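PDB 1YB3: hypothetical protein from Pyrococcus furiosus, which is of unknown function and belongs to the DUF3201 family of conserved proteins. Local coordinates for residues W22-E27 with L151-E156. Residues are numbered along the deposited sequence; the frame is centred on the assembly and turned at random.
Sequences WGDIFE and LGFDKE
A salt-bridge network of D24, E27 and K155 joins the N-terminal helix 11-35 to the first turn of the C-terminal helix 155-171, beside the turn that leaves strand 144-150. K155 supplies the bridging cation. Its chain, extended beyond CG, reaches across to helix 11-35, and its side chain crosses those of D24 and E27, about one turn apart on the helix, each at roughly a right angle. The firm bond is from K155 NZ to E27 OE2, 2.9 Å, and it uses the syn lone pair of that oxygen. With CG anti to the backbone N (chi1 176°) and CD continuing the extended line, E27 carries its carboxylate out to the ammonium. D24 adds a long salt bridge, with OD1 3.9 Å from K155 NZ. Its other oxygen, OD2, lies 3.8 Å from F153 CD1, in an oblique approach, the carboxylate and ring planes being 66° apart. R20, also on helix 11-35, makes a cation-pi contact with the F153 ring, while F83 of strand 82-90 touches both D24 and K155. An alanine in place of E27 would probably leave the K155 ammonium with just the long bridge to D24 across this contact, and the lysine chain freer to swing. Across this contact the link is mainly electrostatic, one lysine shared unequally between two carboxylates, and the nearby ammonium would probably help to offset the charge of the buried D24.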
loop_
_atom_site.group_PDB
_atom_site.type_symbol
_atom_site.label_atom_id
_atom_site.label_comp_id
_atom_site.label_asym_id
_atom_site.label_seq_id
_atom_site.Cartn_x
_atom_site.Cartn_y
_atom_site.Cartn_z
ATOM N N TRP A 22 -10.699 -10.517 7.544
ATOM C CA TRP A 22 -11.735 -9.535 7.809
ATOM C C TRP A 22 -11.713 -9.001 9.247
ATOM O O TRP A 22 -11.803 -7.784 9.447
ATOM C CB TRP A 22 -13.130 -10.044 7.371
ATOM C CG TRP A 22 -13.411 -9.735 5.929
ATOM C CD1 TRP A 22 -14.071 -8.640 5.443
ATOM C CD2 TRP A 22 -13.033 -10.510 4.784
ATOM N NE1 TRP A 22 -14.119 -8.684 4.083
ATOM C CE2 TRP A 22 -13.495 -9.818 3.644
ATOM C CE3 TRP A 22 -12.350 -11.716 4.608
ATOM C CZ2 TRP A 22 -13.306 -10.299 2.338
ATOM C CZ3 TRP A 22 -12.154 -12.195 3.309
ATOM C CH2 TRP A 22 -12.633 -11.483 2.191
ATOM N N GLY A 23 -11.537 -9.887 10.237
ATOM C CA GLY A 23 -11.483 -9.492 11.654
ATOM C C GLY A 23 -10.342 -8.519 11.923
ATOM O O GLY A 23 -10.525 -7.513 12.614
ATOM N N ASP A 24 -9.184 -8.799 11.337
ATOM C CA ASP A 24 -8.014 -7.935 11.515
ATOM C C ASP A 24 -8.233 -6.525 10.952
ATOM O O ASP A 24 -7.735 -5.551 11.543
ATOM C CB ASP A 24 -6.757 -8.551 10.885
ATOM C CG ASP A 24 -6.144 -9.672 11.732
ATOM O OD1 ASP A 24 -6.747 -10.089 12.750
ATOM O OD2 ASP A 24 -5.041 -10.134 11.362
ATOM N N ILE A 25 -8.906 -6.403 9.806
ATOM C CA ILE A 25 -9.142 -5.069 9.229
ATOM C C ILE A 25 -10.228 -4.280 9.967
ATOM O O ILE A 25 -10.108 -3.054 10.158
ATOM C CB ILE A 25 -9.364 -5.096 7.693
ATOM C CG1 ILE A 25 -8.057 -5.450 6.990
ATOM C CG2 ILE A 25 -9.859 -3.746 7.157
ATOM C CD1 ILE A 25 -6.924 -4.425 7.212
ATOM N N PHE A 26 -11.280 -4.964 10.415
ATOM C CA PHE A 26 -12.268 -4.262 11.228
ATOM C C PHE A 26 -11.583 -3.711 12.493
ATOM O O PHE A 26 -11.812 -2.555 12.881
ATOM C CB PHE A 26 -13.472 -5.160 11.553
ATOM C CG PHE A 26 -14.347 -5.451 10.357
ATOM C CD1 PHE A 26 -14.926 -4.410 9.626
ATOM C CD2 PHE A 26 -14.608 -6.769 9.967
ATOM C CE1 PHE A 26 -15.735 -4.677 8.513
ATOM C CE2 PHE A 26 -15.424 -7.049 8.851
ATOM C CZ PHE A 26 -15.979 -6.005 8.125
ATOM N N GLU A 27 -10.696 -4.513 13.079
ATOM C CA GLU A 27 -9.956 -4.130 14.289
ATOM C C GLU A 27 -8.997 -2.972 13.999
ATOM O O GLU A 27 -8.954 -1.973 14.746
ATOM C CB GLU A 27 -9.183 -5.327 14.849
ATOM C CG GLU A 27 -8.306 -5.008 16.070
ATOM C CD GLU A 27 -7.536 -6.227 16.576
ATOM O OE1 GLU A 27 -7.889 -6.735 17.673
ATOM O OE2 GLU A 27 -6.593 -6.684 15.876
ATOM N N LEU A 151 2.856 -6.149 4.411
ATOM C CA LEU A 151 3.378 -6.454 5.759
ATOM C C LEU A 151 3.074 -7.825 6.366
ATOM O O LEU A 151 3.296 -8.020 7.571
ATOM C CB LEU A 151 2.931 -5.383 6.755
ATOM C CG LEU A 151 3.611 -4.041 6.482
ATOM C CD1 LEU A 151 2.824 -2.915 7.054
ATOM C CD2 LEU A 151 5.055 -4.037 6.965
ATOM N N GLY A 152 2.564 -8.762 5.584
ATOM C CA GLY A 152 2.039 -9.996 6.214
ATOM C C GLY A 152 1.039 -9.659 7.325
ATOM O O GLY A 152 0.480 -8.561 7.352
ATOM N N PHE A 153 0.822 -10.584 8.267
ATOM C CA PHE A 153 -0.200 -10.364 9.296
ATOM C C PHE A 153 0.378 -9.837 10.605
ATOM O O PHE A 153 0.034 -10.306 11.706
ATOM C CB PHE A 153 -1.059 -11.632 9.504
ATOM C CG PHE A 153 -1.982 -11.926 8.342
ATOM C CD1 PHE A 153 -3.192 -11.244 8.208
ATOM C CD2 PHE A 153 -1.623 -12.852 7.372
ATOM C CE1 PHE A 153 -4.050 -11.495 7.122
ATOM C CE2 PHE A 153 -2.482 -13.112 6.267
ATOM C CZ PHE A 153 -3.690 -12.429 6.160
ATOM N N ASP A 154 1.268 -8.858 10.462
ATOM C CA ASP A 154 1.991 -8.290 11.610
ATOM C C ASP A 154 1.366 -6.951 11.982
ATOM O O ASP A 154 1.642 -5.913 11.357
ATOM C CB ASP A 154 3.479 -8.163 11.274
ATOM C CG ASP A 154 4.333 -7.795 12.484
ATOM O OD1 ASP A 154 3.831 -7.095 13.386
ATOM O OD2 ASP A 154 5.512 -8.217 12.517
ATOM N N LYS A 155 0.530 -6.977 13.015
ATOM C CA LYS A 155 -0.187 -5.781 13.498
ATOM C C LYS A 155 0.758 -4.680 13.984
ATOM O O LYS A 155 0.593 -3.510 13.648
ATOM C CB LYS A 155 -1.169 -6.174 14.620
ATOM C CG LYS A 155 -2.143 -7.291 14.236
ATOM C CD LYS A 155 -3.033 -7.705 15.434
ATOM C CE LYS A 155 -3.992 -8.822 15.030
ATOM N NZ LYS A 155 -5.011 -9.107 16.084
ATOM N N GLU A 156 1.787 -5.060 14.732
ATOM C CA GLU A 156 2.780 -4.079 15.194
ATOM C C GLU A 156 3.411 -3.350 14.021
ATOM O O GLU A 156 3.618 -2.136 14.079
ATOM C CB GLU A 156 3.875 -4.775 16.026
ATOM C CG GLU A 156 4.872 -3.811 16.740
ATOM C CD GLU A 156 6.112 -3.402 15.871
ATOM O OE1 GLU A 156 6.315 -3.991 14.786
ATOM O OE2 GLU A 156 6.895 -2.492 16.286
#